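Putative laminarinase (Phanerochaete chrysosporium, PDB 2W39) hydrolyses beta-glucans such as laminarin and lichenin as an extracellular family 16 glycoside hydrolase of a white-rot fungus. Local coordinates at residues 21-26 and 105-110; 52-57 and 247-252; 84-89 and 222-227. One frame throughout, in Å; residues are numbered along the deposited sequence.

Contact 1. Residues 21-26 and 105-110; sequences EAIADP and TDEGDW. With BGC (beta-D-glucopyranose), chain B.
Glu21 and Glu107 stand on two irregular loops whose backbones stay well apart at this point, their CA atoms 11.4 Å from each other, so the side chains have to bridge the distance. The place is the glucan cleft on the concave side of a family 16 beta-sandwich, and the loops follow strands 18-20 and 98-105. The two glutamates come from opposite directions, each running out extended beyond CG, and Glu21 OE2 lies 2.6 Å from Glu107 OE2 with the carboxylate planes 78° apart. Arg73 forms salt bridges with Glu21 OE1 and Glu107 OE2, and Arg75 with Glu107 OE1; their positive charge would probably ease the close approach of the two acids. Arg73 also hydrogen-bonds the glucose, so the acid pair probably acts as a second shell, holding in place an arginine that binds the sugar. Ile23 only brushes the pair, CD1 being 4.4 Å from Glu107 OE2.

The glucose is held between Trp110 and Pro26, which approach it from opposite sides. With CG anti to the backbone N (chi1 -169°), Trp110 presents one face of its indole to the sugar: C5 sits 3.7 Å from CD1, and C3 is 4.0 Å from CZ3 over the six-membered ring. A hydrogen bond from NE1 to Glu115 fixes the rotation of this plate, and Thr105 OG1 lies in its plane at the edge. An alanine here would remove the indole and would probably leave the glucose without its flat support, and Glu115 OE1 without that donor. Across the sugar, Pro26 CG is 3.7 Å from the glucose O6, while Glu107 CG comes within 3.9 Å of the same oxygen.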
loop_
_atom_site.group_PDB
_atom_site.type_symbol
_atom_site.label_atom_id
_atom_site.label_comp_id
_atom_site.label_asym_id
_atom_site.label_seq_id
_atom_site.Cartn_x
_atom_site.Cartn_y
_atom_site.Cartn_z
ATOM N N GLU A 21 11.826 -8.930 1.027
ATOM C CA GLU A 21 11.502 -9.921 2.041
ATOM C C GLU A 21 11.145 -11.233 1.355
ATOM O O GLU A 21 10.081 -11.349 0.737
ATOM C CB GLU A 21 10.339 -9.434 2.884
ATOM C CG GLU A 21 10.588 -8.125 3.629
ATOM C CD GLU A 21 9.454 -7.853 4.583
ATOM O OE1 GLU A 21 8.500 -7.141 4.202
ATOM O OE2 GLU A 21 9.525 -8.383 5.723
ATOM N N ALA A 22 12.031 -12.221 1.474
ATOM C CA ALA A 22 11.784 -13.540 0.907
ATOM C C ALA A 22 11.170 -14.376 2.018
ATOM O O ALA A 22 11.844 -15.169 2.688
ATOM C CB ALA A 22 13.077 -14.138 0.401
ATOM N N ILE A 23 9.873 -14.186 2.211
ATOM C CA ILE A 23 9.146 -14.753 3.337
ATOM C C ILE A 23 7.920 -15.477 2.835
ATOM O O ILE A 23 7.365 -15.128 1.791
ATOM C CB ILE A 23 8.735 -13.662 4.376
ATOM C CG1 ILE A 23 7.780 -12.611 3.766
ATOM C CG2 ILE A 23 9.970 -13.011 4.979
ATOM C CD1 ILE A 23 7.220 -11.623 4.770
ATOM N N ALA A 24 7.493 -16.496 3.579
ATOM C CA ALA A 24 6.154 -17.043 3.393
ATOM C C ALA A 24 5.162 -15.910 3.591
ATOM O O ALA A 24 5.281 -15.122 4.532
ATOM C CB ALA A 24 5.896 -18.166 4.383
ATOM N N ASP A 25 4.173 -15.809 2.714
ATOM C CA ASP A 25 3.264 -14.675 2.782
ATOM C C ASP A 25 2.446 -14.723 4.080
ATOM O O ASP A 25 1.693 -15.680 4.312
ATOM C CB ASP A 25 2.313 -14.671 1.588
ATOM C CG ASP A 25 1.410 -13.459 1.582
ATOM O OD1 ASP A 25 1.804 -12.474 2.252
ATOM O OD2 ASP A 25 0.316 -13.505 0.958
ATOM N N PRO A 26 2.547 -13.688 4.939
ATOM C CA PRO A 26 1.704 -13.676 6.138
ATOM C C PRO A 26 0.202 -13.719 5.818
ATOM O O PRO A 26 -0.582 -14.185 6.649
ATOM C CB PRO A 26 2.104 -12.367 6.826
ATOM C CG PRO A 26 3.486 -12.101 6.337
ATOM C CD PRO A 26 3.468 -12.534 4.911
ATOM N N THR A 105 4.279 -0.817 8.887
ATOM C CA THR A 105 4.024 -1.594 10.094
ATOM C C THR A 105 5.326 -1.897 10.816
ATOM O O THR A 105 6.417 -1.592 10.315
ATOM C CB THR A 105 3.260 -2.906 9.754
ATOM O OG1 THR A 105 2.702 -3.450 10.953
ATOM C CG2 THR A 105 4.185 -3.939 9.116
ATOM N N ASP A 106 5.184 -2.504 11.991
ATOM C CA ASP A 106 6.276 -3.151 12.683
ATOM C C ASP A 106 5.936 -4.646 12.711
ATOM O O ASP A 106 5.078 -5.100 13.489
ATOM C CB ASP A 106 6.378 -2.540 14.086
ATOM C CG ASP A 106 7.514 -3.093 14.895
ATOM O OD1 ASP A 106 8.031 -4.164 14.556
ATOM O OD2 ASP A 106 7.894 -2.439 15.907
ATOM N N GLU A 107 6.556 -5.397 11.812
ATOM C CA GLU A 107 6.256 -6.816 11.679
ATOM C C GLU A 107 6.605 -7.561 12.956
ATOM O O GLU A 107 5.940 -8.535 13.321
ATOM C CB GLU A 107 7.010 -7.430 10.501
ATOM C CG GLU A 107 6.558 -6.950 9.126
ATOM C CD GLU A 107 7.642 -7.162 8.109
ATOM O OE1 GLU A 107 8.696 -6.515 8.236
ATOM O OE2 GLU A 107 7.468 -7.997 7.196
ATOM N N GLY A 108 7.642 -7.087 13.640
ATOM C CA GLY A 108 8.193 -7.790 14.795
ATOM C C GLY A 108 7.311 -7.867 16.019
ATOM O O GLY A 108 7.555 -8.715 16.883
ATOM N N ASP A 109 6.313 -6.988 16.118
ATOM C CA ASP A 109 5.386 -7.005 17.253
ATOM C C ASP A 109 3.921 -6.821 16.841
ATOM O O ASP A 109 3.096 -6.413 17.652
ATOM C CB ASP A 109 5.794 -5.985 18.318
ATOM C CG ASP A 109 5.757 -4.562 17.830
ATOM O OD1 ASP A 109 5.357 -4.276 16.668
ATOM O OD2 ASP A 109 6.127 -3.700 18.664
ATOM N N TRP A 110 3.603 -7.177 15.599
ATOM C CA TRP A 110 2.266 -6.953 15.046
ATOM C C TRP A 110 1.208 -7.650 15.913
ATOM O O TRP A 110 1.402 -8.794 16.316
ATOM C CB TRP A 110 2.220 -7.469 13.599
ATOM C CG TRP A 110 0.973 -7.053 12.874
ATOM C CD1 TRP A 110 0.825 -5.965 12.055
ATOM C CD2 TRP A 110 -0.307 -7.703 12.906
ATOM N NE1 TRP A 110 -0.466 -5.890 11.588
ATOM C CE2 TRP A 110 -1.184 -6.943 12.090
ATOM C CE3 TRP A 110 -0.806 -8.843 13.553
ATOM C CZ2 TRP A 110 -2.520 -7.300 11.887
ATOM C CZ3 TRP A 110 -2.136 -9.195 13.343
ATOM C CH2 TRP A 110 -2.981 -8.413 12.534
HETATM C C2 BGC B . -1.101 -10.211 8.618
HETATM C C3 BGC B . -0.420 -10.457 9.960
HETATM C C4 BGC B . 1.045 -10.027 9.954
HETATM C C5 BGC B . 1.181 -8.592 9.437
HETATM C C6 BGC B . 2.637 -8.162 9.257
HETATM C C1 BGC B . -0.891 -8.764 8.188
HETATM O O2 BGC B . -2.504 -10.472 8.755
HETATM O O3 BGC B . -0.499 -11.849 10.292
HETATM O O4 BGC B . 1.568 -10.123 11.289
HETATM O O5 BGC B . 0.518 -8.492 8.171
HETATM O O6 BGC B . 3.253 -8.834 8.142
#

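Contact 2. Residues 52-57 and 247-252; sequences LILRAD and IIINLT. With NAG (2-acetamido-2-deoxy-beta-D-glucopyranose), chain C.
Leu54 and Ile249 meet across the interior of the beta-sandwich, one from each of its two large sheets. The short runs 54-56 and 249-251 point almost the same way, 14° apart, with the CA atoms of Leu54 and Asn250 7.9 Å from each other, too far for the backbones to pair, so side chains make nearly all of the contact. Leu54 sends its CB inward from the strand. CG, beside the backbone N (chi1 -55°), lies 4.1 Å from Leu52 CD2, its neighbour but one on the same side of the strand. There the chain forks: CD2 also keeps near Leu52, whereas CD1, carried on anti to CA (chi2 171°), is the tip that crosses, 3.8 Å from Ile249 CG2. The two side chains cross at about a right angle, and the touch is methyl on methyl.

Farther along, Leu251 makes the reach: its CD2 is 3.9 Å from Ala56 CB and 4.0 Å from Ala56 N, so a long side chain meets a short one.

On the other side of strand 51-55, Arg55 turns away toward the N-acetylglucosamine carried by Asn43. In the conformer given its guanidinium lies with one face over Ile53 CG2; the side chain was modelled in two conformers, and its details at the sugar are doubtful.

In the sandwich, strand 51-55 pairs with 45-48 and 288-297, and strand 246-253 runs between 69-76 and 98-105; Val72 and Ile74 of strand 69-76 also press on Leu54.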
loop_
_atom_site.group_PDB
_atom_site.type_symbol
_atom_site.label_atom_id
_atom_site.label_comp_id
_atom_site.label_asym_id
_atom_site.label_seq_id
_atom_site.Cartn_x
_atom_site.Cartn_y
_atom_site.Cartn_z
ATOM N N LEU A 52 11.032 2.892 -10.673
ATOM C CA LEU A 52 11.085 1.615 -9.987
ATOM C C LEU A 52 9.887 0.808 -10.454
ATOM O O LEU A 52 8.737 1.256 -10.301
ATOM C CB LEU A 52 11.022 1.803 -8.477
ATOM C CG LEU A 52 10.948 0.526 -7.642
ATOM C CD1 LEU A 52 12.265 -0.200 -7.622
ATOM C CD2 LEU A 52 10.427 0.793 -6.213
ATOM N N ILE A 53 10.155 -0.364 -11.019
ATOM C CA ILE A 53 9.098 -1.320 -11.336
ATOM C C ILE A 53 9.195 -2.505 -10.393
ATOM O O ILE A 53 10.290 -3.061 -10.177
ATOM C CB ILE A 53 9.231 -1.857 -12.787
ATOM C CG1 ILE A 53 9.271 -0.743 -13.833
ATOM C CG2 ILE A 53 8.176 -2.937 -13.098
ATOM C CD1 ILE A 53 8.070 0.096 -13.819
ATOM N N LEU A 54 8.049 -2.883 -9.823
ATOM C CA LEU A 54 7.924 -4.081 -8.983
ATOM C C LEU A 54 6.786 -4.862 -9.606
ATOM O O LEU A 54 5.676 -4.351 -9.694
ATOM C CB LEU A 54 7.537 -3.727 -7.536
ATOM C CG LEU A 54 8.465 -2.737 -6.832
ATOM C CD1 LEU A 54 7.846 -2.312 -5.509
ATOM C CD2 LEU A 54 9.889 -3.312 -6.638
ATOM N N ARG A 55 7.051 -6.083 -10.066
ATOM C CA ARG A 55 6.064 -6.807 -10.871
ATOM C C ARG A 55 5.950 -8.279 -10.508
ATOM O O ARG A 55 6.847 -8.871 -9.910
ATOM C CB ARG A 55 6.376 -6.673 -12.375
ATOM C CG ARG A 55 7.764 -7.190 -12.768
ATOM C CD ARG A 55 7.914 -7.554 -14.248
ATOM N NE ARG A 55 7.716 -6.440 -15.171
ATOM C CZ ARG A 55 8.645 -5.579 -15.597
ATOM N NH1 ARG A 55 8.256 -4.661 -16.461
ATOM N NH2 ARG A 55 9.931 -5.588 -15.176
ATOM N N ALA A 56 4.817 -8.857 -10.902
ATOM C CA ALA A 56 4.597 -10.298 -10.902
ATOM C C ALA A 56 5.243 -10.964 -12.097
ATOM O O ALA A 56 5.347 -10.377 -13.168
ATOM C CB ALA A 56 3.106 -10.558 -10.982
ATOM N N ASP A 57 5.623 -12.219 -11.928
ATOM C CA ASP A 57 5.924 -13.084 -13.063
ATOM C C ASP A 57 4.695 -13.145 -13.974
ATOM O O ASP A 57 3.576 -13.443 -13.509
ATOM C CB ASP A 57 6.304 -14.458 -12.494
ATOM C CG ASP A 57 6.497 -15.541 -13.561
ATOM O OD1 ASP A 57 5.673 -15.626 -14.495
ATOM O OD2 ASP A 57 7.449 -16.343 -13.392
ATOM N N ILE A 247 8.388 1.060 5.960
ATOM C CA ILE A 247 7.528 1.186 4.782
ATOM C C ILE A 247 7.647 -0.094 3.952
ATOM O O ILE A 247 8.766 -0.585 3.708
ATOM C CB ILE A 247 7.954 2.412 3.933
ATOM C CG1 ILE A 247 7.674 3.700 4.706
ATOM C CG2 ILE A 247 7.268 2.409 2.554
ATOM C CD1 ILE A 247 8.343 4.957 4.141
ATOM N N ILE A 248 6.500 -0.651 3.568
ATOM C CA ILE A 248 6.429 -1.882 2.777
ATOM C C ILE A 248 5.620 -1.623 1.515
ATOM O O ILE A 248 4.568 -0.975 1.561
ATOM C CB ILE A 248 5.831 -3.056 3.602
ATOM C CG1 ILE A 248 6.680 -3.288 4.862
ATOM C CG2 ILE A 248 5.744 -4.344 2.746
ATOM C CD1 ILE A 248 6.126 -4.350 5.796
ATOM N N ILE A 249 6.119 -2.123 0.387
ATOM C CA ILE A 249 5.391 -2.090 -0.877
ATOM C C ILE A 249 5.427 -3.499 -1.448
ATOM O O ILE A 249 6.503 -4.084 -1.578
ATOM C CB ILE A 249 5.980 -1.079 -1.890
ATOM C CG1 ILE A 249 6.098 0.308 -1.253
ATOM C CG2 ILE A 249 5.123 -1.056 -3.151
ATOM C CD1 ILE A 249 6.928 1.298 -2.086
ATOM N N ASN A 250 4.260 -4.068 -1.751
ATOM C CA ASN A 250 4.203 -5.482 -2.132
ATOM C C ASN A 250 3.094 -5.774 -3.109
ATOM O O ASN A 250 2.211 -4.948 -3.343
ATOM C CB ASN A 250 4.042 -6.387 -0.887
ATOM C CG ASN A 250 2.676 -6.255 -0.264
ATOM O OD1 ASN A 250 2.415 -5.293 0.463
ATOM N ND2 ASN A 250 1.775 -7.190 -0.573
ATOM N N LEU A 251 3.143 -6.990 -3.638
ATOM C CA LEU A 251 2.045 -7.525 -4.425
ATOM C C LEU A 251 1.903 -9.001 -4.080
ATOM O O LEU A 251 2.805 -9.797 -4.345
ATOM C CB LEU A 251 2.337 -7.351 -5.914
ATOM C CG LEU A 251 1.395 -8.100 -6.870
ATOM C CD1 LEU A 251 -0.059 -7.646 -6.716
ATOM C CD2 LEU A 251 1.879 -7.944 -8.311
ATOM N N THR A 252 0.779 -9.357 -3.461
ATOM C CA THR A 252 0.425 -10.759 -3.291
ATOM C C THR A 252 -0.765 -11.104 -4.197
ATOM O O THR A 252 -1.290 -10.232 -4.908
ATOM C CB THR A 252 0.207 -11.147 -1.792
ATOM O OG1 THR A 252 0.224 -12.581 -1.720
ATOM C CG2 THR A 252 -1.083 -10.597 -1.204
HETATM C C1 NAG C . 12.937 -5.486 -17.565
HETATM C C2 NAG C . 13.176 -5.550 -19.087
HETATM C C3 NAG C . 12.989 -4.183 -19.756
HETATM C C4 NAG C . 11.744 -3.458 -19.264
HETATM C C5 NAG C . 11.745 -3.427 -17.735
HETATM C C6 NAG C . 10.545 -2.657 -17.180
HETATM C C7 NAG C . 14.901 -6.992 -20.154
HETATM C C8 NAG C . 16.382 -7.183 -20.304
HETATM N N2 NAG C . 14.537 -6.001 -19.340
HETATM O O3 NAG C . 12.924 -4.315 -21.163
HETATM O O4 NAG C . 11.733 -2.143 -19.775
HETATM O O5 NAG C . 11.741 -4.771 -17.276
HETATM O O6 NAG C . 9.327 -3.286 -17.523
HETATM O O7 NAG C . 14.118 -7.723 -20.764
#

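Contact 3. Residues 84-89 and 222-227; sequences VAVFDV and DNWGTP
Val84 and Trp224 are brought together by their first torsions: in Val84 CG1 stands anti to the backbone N (chi1 -178°), and in Trp224 CG is anti to the carbonyl carbon (chi1 -71°), with chi2 of 14° setting the plane of the indole. The side chains approach from opposite directions, and the reach of the tryptophan is what closes the distance, since the CA atoms of these two residues remain 12.2 Å apart.

The touching is done by the far corner of the six-membered ring. Trp224 CH2 lies 3.7 Å from Val84 CG1, and the adjoining CZ3 is 4.0 Å from that same methyl. Val86, two residues on and therefore on the same side of the strand, adds a looser touch, its CG2 4.4 Å from Trp224 CH2. Both methyls meet the ring obliquely, so this is ordinary apolar contact between a ring corner and a pair of branched side chains. Ala85, between them, turns the other way.

The rest of the indole is firmly placed. Its polar NE1, buried with the ring, is satisfied by a hydrogen bond to Asp211 OD2, and Trp199 meets the ring edge-to-face; Ile212 of helix 210-214 touches both Trp224 and Val86. Just past the tryptophan the backbone swings through Gly225 at a positive phi, and the carbonyl of that glycine accepts a hydrogen bond from Trp199 NE1, which ties the loop to strand 195-202.

Strand 83-89 runs between 185-191 and 288-297, and the side bearing Val84 and Val86 is the one turned from the other large sheet. What forms here is a small hydrophobic core on the outer face of a beta-sandwich sheet, roofed by a loop and a short helix.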
loop_
_atom_site.group_PDB
_atom_site.type_symbol
_atom_site.label_atom_id
_atom_site.label_comp_id
_atom_site.label_asym_id
_atom_site.label_seq_id
_atom_site.Cartn_x
_atom_site.Cartn_y
_atom_site.Cartn_z
ATOM N N VAL A 84 6.261 12.220 7.430
ATOM C CA VAL A 84 5.389 12.230 6.258
ATOM C C VAL A 84 6.031 11.380 5.175
ATOM O O VAL A 84 7.229 11.518 4.913
ATOM C CB VAL A 84 5.163 13.666 5.715
ATOM C CG1 VAL A 84 4.228 13.656 4.525
ATOM C CG2 VAL A 84 4.598 14.565 6.809
ATOM N N ALA A 85 5.250 10.504 4.545
ATOM C CA ALA A 85 5.730 9.693 3.414
ATOM C C ALA A 85 4.895 10.041 2.193
ATOM O O ALA A 85 3.665 10.066 2.265
ATOM C CB ALA A 85 5.619 8.187 3.729
ATOM N N VAL A 86 5.571 10.310 1.077
ATOM C CA VAL A 86 4.905 10.706 -0.161
ATOM C C VAL A 86 5.297 9.734 -1.265
ATOM O O VAL A 86 6.485 9.549 -1.539
ATOM C CB VAL A 86 5.275 12.145 -0.588
ATOM C CG1 VAL A 86 4.479 12.542 -1.827
ATOM C CG2 VAL A 86 5.014 13.124 0.567
ATOM N N PHE A 87 4.296 9.152 -1.914
ATOM C CA PHE A 87 4.449 8.138 -2.955
ATOM C C PHE A 87 3.939 8.714 -4.269
ATOM O O PHE A 87 2.757 9.033 -4.379
ATOM C CB PHE A 87 3.622 6.868 -2.619
ATOM C CG PHE A 87 3.974 6.207 -1.305
ATOM C CD1 PHE A 87 4.698 5.019 -1.282
ATOM C CD2 PHE A 87 3.567 6.761 -0.099
ATOM C CE1 PHE A 87 5.013 4.400 -0.066
ATOM C CE2 PHE A 87 3.893 6.147 1.123
ATOM C CZ PHE A 87 4.622 4.979 1.142
ATOM N N ASP A 88 4.837 8.852 -5.240
ATOM C CA ASP A 88 4.483 9.331 -6.587
ATOM C C ASP A 88 4.393 8.080 -7.452
ATOM O O ASP A 88 5.423 7.488 -7.791
ATOM C CB ASP A 88 5.531 10.331 -7.093
ATOM C CG ASP A 88 5.215 10.892 -8.458
ATOM O OD1 ASP A 88 4.255 10.448 -9.102
ATOM O OD2 ASP A 88 5.963 11.788 -8.893
ATOM N N VAL A 89 3.167 7.654 -7.750
ATOM C CA VAL A 89 2.915 6.326 -8.309
ATOM C C VAL A 89 2.283 6.461 -9.694
ATOM O O VAL A 89 1.188 6.999 -9.834
ATOM C CB VAL A 89 1.972 5.523 -7.401
ATOM C CG1 VAL A 89 1.732 4.141 -7.998
ATOM C CG2 VAL A 89 2.541 5.408 -5.969
ATOM N N ASP A 222 0.090 21.932 6.616
ATOM C CA ASP A 222 -0.984 22.906 6.889
ATOM C C ASP A 222 -1.639 23.384 5.605
ATOM O O ASP A 222 -2.784 23.858 5.628
ATOM C CB ASP A 222 -0.438 24.163 7.605
ATOM C CG ASP A 222 -0.016 23.908 9.041
ATOM O OD1 ASP A 222 0.478 24.865 9.686
ATOM O OD2 ASP A 222 -0.181 22.775 9.543
ATOM N N ASN A 223 -0.891 23.291 4.508
ATOM C CA ASN A 223 -1.272 23.813 3.209
ATOM C C ASN A 223 -1.906 22.795 2.271
ATOM O O ASN A 223 -2.160 23.100 1.107
ATOM C CB ASN A 223 -0.043 24.445 2.539
ATOM C CG ASN A 223 0.477 25.654 3.303
ATOM O OD1 ASN A 223 -0.293 26.380 3.941
ATOM N ND2 ASN A 223 1.784 25.873 3.249
ATOM N N TRP A 224 -2.184 21.594 2.778
ATOM C CA TRP A 224 -2.546 20.482 1.908
ATOM C C TRP A 224 -4.040 20.233 1.747
ATOM O O TRP A 224 -4.445 19.332 1.010
ATOM C CB TRP A 224 -1.862 19.224 2.435
ATOM C CG TRP A 224 -0.372 19.221 2.211
ATOM C CD1 TRP A 224 0.435 20.275 1.851
ATOM C CD2 TRP A 224 0.486 18.098 2.366
ATOM N NE1 TRP A 224 1.739 19.854 1.746
ATOM C CE2 TRP A 224 1.802 18.523 2.069
ATOM C CE3 TRP A 224 0.276 16.764 2.740
ATOM C CZ2 TRP A 224 2.903 17.644 2.089
ATOM C CZ3 TRP A 224 1.361 15.901 2.778
ATOM C CH2 TRP A 224 2.660 16.337 2.448
ATOM N N GLY A 225 -4.862 21.030 2.413
ATOM C CA GLY A 225 -6.305 20.816 2.373
ATOM C C GLY A 225 -6.736 19.612 3.202
ATOM O O GLY A 225 -5.949 18.965 3.896
ATOM N N THR A 226 -8.013 19.292 3.105
ATOM C CA THR A 226 -8.601 18.225 3.886
ATOM C C THR A 226 -8.078 16.861 3.436
ATOM O O THR A 226 -8.033 16.578 2.240
ATOM C CB THR A 226 -10.117 18.320 3.752
ATOM O OG1 THR A 226 -10.514 19.550 4.352
ATOM C CG2 THR A 226 -10.823 17.162 4.416
ATOM N N PRO A 227 -7.698 16.000 4.397
ATOM C CA PRO A 227 -7.219 14.672 4.023
ATOM C C PRO A 227 -8.321 13.777 3.460
ATOM O O PRO A 227 -9.515 13.976 3.714
ATOM C CB PRO A 227 -6.680 14.110 5.349
ATOM C CG PRO A 227 -7.495 14.790 6.382
ATOM C CD PRO A 227 -7.692 16.195 5.862
#

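How the contacts relate
Contact 2 is the true core, apolar residues facing each other between the two large sheets. Contact 3 is buried too, but on the back of one of those sheets, and strand 83-89 joins the two: Phe87 CZ packs 3.9 Å from Ile247 CG2, while Val84 and Val86 of the same strand face the outer loop. Contact 1 lies partly open at the sugar cleft and is the charged one, run by acids, arginines and a bound glucose. It rests on strand 246-253 of contact 2, where Ile248 packs against Glu107 and Thr252 OG1 is 2.8 Å from Asp25 OD2, a probable hydrogen bond. Contacts 1 and 3 do not touch, lying on opposite sides of the chain's centre.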